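Local coordinates for protein HTH-type transcriptional repressor NemR (Escherichia coli, PDB 4YZE) that represses transcription of the nemRA-gloA operon by binding to the NemR box and takes part in the response to electrophiles and reactive chlorine species, at residues D10-L22 against E35-F47. The protein carries 5 engineered substitutions. Residues are numbered along the deposited sequence; the frame is centred on the assembly and turned at random.
Sequences DTREHLLATGEQL and ELLKTAEVPKGSF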
loop_
_atom_site.group_PDB
_atom_site.type_symbol
_atom_site.label_atom_id
_atom_site.label_comp_id
_atom_site.label_asym_id
_atom_site.label_seq_id
_atom_site.Cartn_x
_atom_site.Cartn_y
_atom_site.Cartn_z
ATOM N N ASP A 10 23.272 -15.260 -19.852
ATOM C CA ASP A 10 22.617 -14.099 -20.449
ATOM C C ASP A 10 21.146 -14.440 -20.707
ATOM O O ASP A 10 20.269 -13.577 -20.639
ATOM C CB ASP A 10 23.304 -13.709 -21.766
ATOM C CG ASP A 10 24.825 -13.683 -21.657
ATOM O OD1 ASP A 10 25.450 -14.759 -21.803
ATOM O OD2 ASP A 10 25.396 -12.590 -21.441
ATOM N N THR A 11 20.894 -15.714 -21.003
ATOM C CA THR A 11 19.540 -16.230 -21.183
ATOM C C THR A 11 18.767 -16.153 -19.871
ATOM O O THR A 11 17.626 -15.676 -19.823
ATOM C CB THR A 11 19.568 -17.700 -21.639
ATOM O OG1 THR A 11 20.392 -17.829 -22.806
ATOM C CG2 THR A 11 18.158 -18.198 -21.946
ATOM N N ARG A 12 19.402 -16.635 -18.810
ATOM C CA ARG A 12 18.832 -16.586 -17.471
ATOM C C ARG A 12 18.374 -15.175 -17.084
ATOM O O ARG A 12 17.236 -14.997 -16.647
ATOM C CB ARG A 12 19.841 -17.108 -16.452
ATOM C CG ARG A 12 19.200 -17.779 -15.263
ATOM C CD ARG A 12 20.236 -18.194 -14.236
ATOM N NE ARG A 12 19.616 -18.543 -12.964
ATOM C CZ ARG A 12 19.282 -17.652 -12.032
ATOM N NH1 ARG A 12 19.501 -16.358 -12.236
ATOM N NH2 ARG A 12 18.726 -18.053 -10.893
ATOM N N GLU A 13 19.246 -14.183 -17.251
ATOM C CA GLU A 13 18.876 -12.798 -16.948
ATOM C C GLU A 13 17.744 -12.328 -17.859
ATOM O O GLU A 13 16.852 -11.591 -17.432
ATOM C CB GLU A 13 20.078 -11.856 -17.090
ATOM C CG GLU A 13 21.092 -11.941 -15.960
ATOM C CD GLU A 13 20.568 -11.376 -14.644
ATOM O OE1 GLU A 13 20.006 -10.257 -14.651
ATOM O OE2 GLU A 13 20.724 -12.054 -13.603
ATOM N N HIS A 14 17.781 -12.764 -19.113
ATOM C CA HIS A 14 16.750 -12.376 -20.062
ATOM C C HIS A 14 15.368 -12.830 -19.604
ATOM O O HIS A 14 14.427 -12.039 -19.629
ATOM C CB HIS A 14 17.045 -12.915 -21.457
ATOM C CG HIS A 14 16.098 -12.415 -22.497
ATOM N ND1 HIS A 14 15.699 -11.091 -22.568
ATOM C CD2 HIS A 14 15.451 -13.049 -23.500
ATOM C CE1 HIS A 14 14.860 -10.938 -23.566
ATOM N NE2 HIS A 14 14.690 -12.114 -24.157
ATOM N N LEU A 15 15.250 -14.091 -19.187
ATOM C CA LEU A 15 13.986 -14.601 -18.652
ATOM C C LEU A 15 13.538 -13.803 -17.414
ATOM O O LEU A 15 12.378 -13.395 -17.303
ATOM C CB LEU A 15 14.114 -16.084 -18.296
ATOM C CG LEU A 15 14.117 -17.101 -19.443
ATOM C CD1 LEU A 15 14.561 -18.468 -18.955
ATOM C CD2 LEU A 15 12.750 -17.196 -20.102
ATOM N N LEU A 16 14.462 -13.579 -16.488
ATOM C CA LEU A 16 14.130 -12.866 -15.260
ATOM C C LEU A 16 13.631 -11.456 -15.572
ATOM O O LEU A 16 12.605 -11.025 -15.045
ATOM C CB LEU A 16 15.330 -12.838 -14.318
ATOM C CG LEU A 16 15.723 -14.226 -13.804
ATOM C CD1 LEU A 16 17.073 -14.189 -13.098
ATOM C CD2 LEU A 16 14.646 -14.798 -12.869
ATOM N N ALA A 17 14.333 -10.772 -16.475
ATOM C CA ALA A 17 13.989 -9.400 -16.857
ATOM C C ALA A 17 12.610 -9.330 -17.495
ATOM O O ALA A 17 11.790 -8.476 -17.142
ATOM C CB ALA A 17 15.040 -8.826 -17.799
ATOM N N THR A 18 12.370 -10.230 -18.444
ATOM C CA THR A 18 11.075 -10.315 -19.110
ATOM C C THR A 18 9.979 -10.571 -18.081
ATOM O O THR A 18 8.941 -9.908 -18.100
ATOM C CB THR A 18 11.061 -11.444 -20.138
ATOM O OG1 THR A 18 12.231 -11.352 -20.962
ATOM C CG2 THR A 18 9.812 -11.358 -21.005
ATOM N N GLY A 19 10.222 -11.524 -17.179
ATOM C CA GLY A 19 9.263 -11.854 -16.139
ATOM C C GLY A 19 8.925 -10.663 -15.264
ATOM O O GLY A 19 7.770 -10.483 -14.873
ATOM N N GLU A 20 9.930 -9.848 -14.956
ATOM C CA GLU A 20 9.692 -8.669 -14.128
ATOM C C GLU A 20 8.783 -7.677 -14.853
ATOM O O GLU A 20 7.781 -7.235 -14.289
ATOM C CB GLU A 20 11.008 -8.019 -13.679
ATOM C CG GLU A 20 10.812 -6.737 -12.859
ATOM C CD GLU A 20 12.051 -6.309 -12.100
ATOM O OE1 GLU A 20 12.033 -5.196 -11.535
ATOM O OE2 GLU A 20 13.036 -7.083 -12.053
ATOM N N GLN A 21 9.111 -7.360 -16.107
ATOM C CA GLN A 21 8.293 -6.446 -16.905
ATOM C C GLN A 21 6.832 -6.902 -16.969
ATOM O O GLN A 21 5.916 -6.101 -16.765
ATOM C CB GLN A 21 8.868 -6.282 -18.322
ATOM N N LEU A 22 6.621 -8.191 -17.231
ATOM C CA LEU A 22 5.270 -8.747 -17.349
ATOM C C LEU A 22 4.506 -8.787 -16.019
ATOM O O LEU A 22 3.315 -8.462 -15.983
ATOM C CB LEU A 22 5.315 -10.149 -17.967
ATOM C CG LEU A 22 5.582 -10.264 -19.464
ATOM C CD1 LEU A 22 5.758 -11.735 -19.846
ATOM C CD2 LEU A 22 4.436 -9.638 -20.249
ATOM N N GLU A 35 3.052 -16.994 -22.124
ATOM C CA GLU A 35 3.191 -15.570 -22.395
ATOM C C GLU A 35 4.634 -15.139 -22.125
ATOM O O GLU A 35 5.247 -14.409 -22.912
ATOM C CB GLU A 35 2.211 -14.765 -21.541
ATOM C CG GLU A 35 2.336 -13.253 -21.702
ATOM C CD GLU A 35 1.322 -12.495 -20.862
ATOM O OE1 GLU A 35 0.705 -13.121 -19.971
ATOM O OE2 GLU A 35 1.139 -11.278 -21.099
ATOM N N LEU A 36 5.176 -15.615 -21.012
ATOM C CA LEU A 36 6.549 -15.311 -20.640
ATOM C C LEU A 36 7.531 -15.813 -21.699
ATOM O O LEU A 36 8.401 -15.061 -22.145
ATOM C CB LEU A 36 6.864 -15.924 -19.278
ATOM C CG LEU A 36 8.198 -15.616 -18.591
ATOM C CD1 LEU A 36 9.278 -16.607 -18.980
ATOM C CD2 LEU A 36 8.653 -14.195 -18.886
ATOM N N LEU A 37 7.388 -17.074 -22.112
ATOM C CA LEU A 37 8.358 -17.665 -23.026
ATOM C C LEU A 37 8.280 -17.046 -24.418
ATOM O O LEU A 37 9.301 -16.864 -25.080
ATOM C CB LEU A 37 8.168 -19.176 -23.120
ATOM C CG LEU A 37 8.209 -20.000 -21.842
ATOM C CD1 LEU A 37 7.998 -21.469 -22.178
ATOM C CD2 LEU A 37 9.516 -19.803 -21.105
ATOM N N LYS A 38 7.070 -16.732 -24.867
ATOM C CA LYS A 38 6.894 -16.159 -26.197
ATOM C C LYS A 38 7.452 -14.742 -26.232
ATOM O O LYS A 38 8.044 -14.322 -27.222
ATOM C CB LYS A 38 5.418 -16.172 -26.606
ATOM N N THR A 39 7.265 -14.015 -25.137
ATOM C CA THR A 39 7.790 -12.661 -25.007
ATOM C C THR A 39 9.324 -12.662 -24.907
ATOM O O THR A 39 9.997 -11.796 -25.477
ATOM C CB THR A 39 7.183 -11.961 -23.778
ATOM O OG1 THR A 39 5.755 -12.125 -23.787
ATOM C CG2 THR A 39 7.535 -10.468 -23.765
ATOM N N ALA A 40 9.875 -13.638 -24.187
ATOM C CA ALA A 40 11.324 -13.733 -24.040
ATOM C C ALA A 40 11.981 -14.421 -25.234
ATOM O O ALA A 40 13.210 -14.404 -25.366
ATOM C CB ALA A 40 11.681 -14.462 -22.759
ATOM N N GLU A 41 11.157 -15.031 -26.087
ATOM C CA GLU A 41 11.639 -15.831 -27.209
ATOM C C GLU A 41 12.610 -16.903 -26.737
ATOM O O GLU A 41 13.732 -17.027 -27.233
ATOM C CB GLU A 41 12.259 -14.940 -28.285
ATOM C CG GLU A 41 11.258 -13.975 -28.890
ATOM C CD GLU A 41 11.864 -13.101 -29.965
ATOM O OE1 GLU A 41 12.681 -13.609 -30.768
ATOM O OE2 GLU A 41 11.518 -11.899 -30.001
ATOM N N VAL A 42 12.154 -17.682 -25.767
ATOM C CA VAL A 42 12.976 -18.713 -25.167
ATOM C C VAL A 42 12.185 -20.013 -25.119
ATOM O O VAL A 42 11.081 -20.048 -24.576
ATOM C CB VAL A 42 13.388 -18.324 -23.741
ATOM C CG1 VAL A 42 14.088 -19.488 -23.062
ATOM C CG2 VAL A 42 14.277 -17.071 -23.752
ATOM N N PRO A 43 12.755 -21.091 -25.678
ATOM C CA PRO A 43 12.054 -22.382 -25.712
ATOM C C PRO A 43 11.723 -22.911 -24.318
ATOM O O PRO A 43 12.383 -22.572 -23.319
ATOM C CB PRO A 43 13.043 -23.307 -26.431
ATOM C CG PRO A 43 14.371 -22.631 -26.314
ATOM C CD PRO A 43 14.088 -21.161 -26.301
ATOM N N LYS A 44 10.677 -23.726 -24.259
ATOM C CA LYS A 44 10.145 -24.219 -22.997
ATOM C C LYS A 44 11.159 -25.089 -22.263
ATOM O O LYS A 44 11.264 -25.034 -21.029
ATOM C CB LYS A 44 8.865 -25.012 -23.261
ATOM C CG LYS A 44 7.993 -25.242 -22.038
ATOM C CD LYS A 44 6.697 -25.900 -22.447
ATOM C CE LYS A 44 5.706 -25.960 -21.304
ATOM N NZ LYS A 44 4.374 -26.389 -21.833
ATOM N N GLY A 45 11.918 -25.875 -23.024
ATOM C CA GLY A 45 12.908 -26.757 -22.429
ATOM C C GLY A 45 14.048 -25.990 -21.782
ATOM O O GLY A 45 14.606 -26.426 -20.771
ATOM N N SER A 46 14.394 -24.845 -22.371
ATOM C CA SER A 46 15.423 -23.980 -21.815
ATOM C C SER A 46 14.976 -23.383 -20.492
ATOM O O SER A 46 15.765 -23.302 -19.541
ATOM C CB SER A 46 15.790 -22.873 -22.796
ATOM O OG SER A 46 16.426 -23.412 -23.932
ATOM N N PHE A 47 13.716 -22.961 -20.428
ATOM C CA PHE A 47 13.176 -22.419 -19.191
ATOM C C PHE A 47 13.309 -23.451 -18.082
ATOM O O PHE A 47 13.802 -23.158 -16.987
ATOM C CB PHE A 47 11.708 -22.020 -19.350
ATOM C CG PHE A 47 11.048 -21.629 -18.051
ATOM C CD1 PHE A 47 11.225 -20.353 -17.519
ATOM C CD2 PHE A 47 10.267 -22.543 -17.346
ATOM C CE1 PHE A 47 10.628 -19.994 -16.303
ATOM C CE2 PHE A 47 9.669 -22.199 -16.139
ATOM C CZ PHE A 47 9.850 -20.918 -15.613
#
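His14 reaches across from helix 10-22 to the last turn of helix 35-40, where its NE2 donates a weak hydrogen bond to Ala40 O (3.0 Å). The bond is bent, with an N-H...O angle of only 122°, although the carbonyl oxygen lies at the ring edge, near its plane. The imidazole gets there because CG stands anti to the backbone N (chi1 -173°). Above one ring face, offset toward its rim, lies Thr18 OG1, which itself bonds to His14 O at 2.7 Å; Thr18 N reaches the same oxygen from the opposite face of its carbonyl plane. The OG1 bond holds the threonine's rotation, and CG2 is thereby turned to Leu36 CD2 and Thr39 CG2.

Next to these polar groups the segments interlock by reciprocal knobs into holes. Leu15 enters between helix 35-40 (Leu36, Leu37 and Ala40) and Phe47 of the following helix: CD2 meets Leu36 CD1 at 3.7 Å, the two side chains crossing nearly at right angles, and also packs on Val42 CB, whereas CD1 turns to Phe47 CD1 (4.1 Å). Leu36 in turn sits among Leu15, Thr18, Gly19 and Leu22, its CD2 packing directly on the Gly19 backbone, 3.5 Å from Gly19 N. Leu22 CD1 closes the far end against Leu36 CA at 3.7 Å.

Glu41, with positive phi, ends helix 35-40 in a Schellman motif, and the turn brings Val42 back onto Leu15 before the next helix starts. On another side of helix 10-22, Leu16 packs against Phe57 and Ala60 of helix 54-79. The arrangement, with helices crossed at 119°, is that of the three-helix N-terminal DNA-binding domain of TetR-family regulators, in which the first helix packs against the predicted helix-turn-helix, residues 32-51.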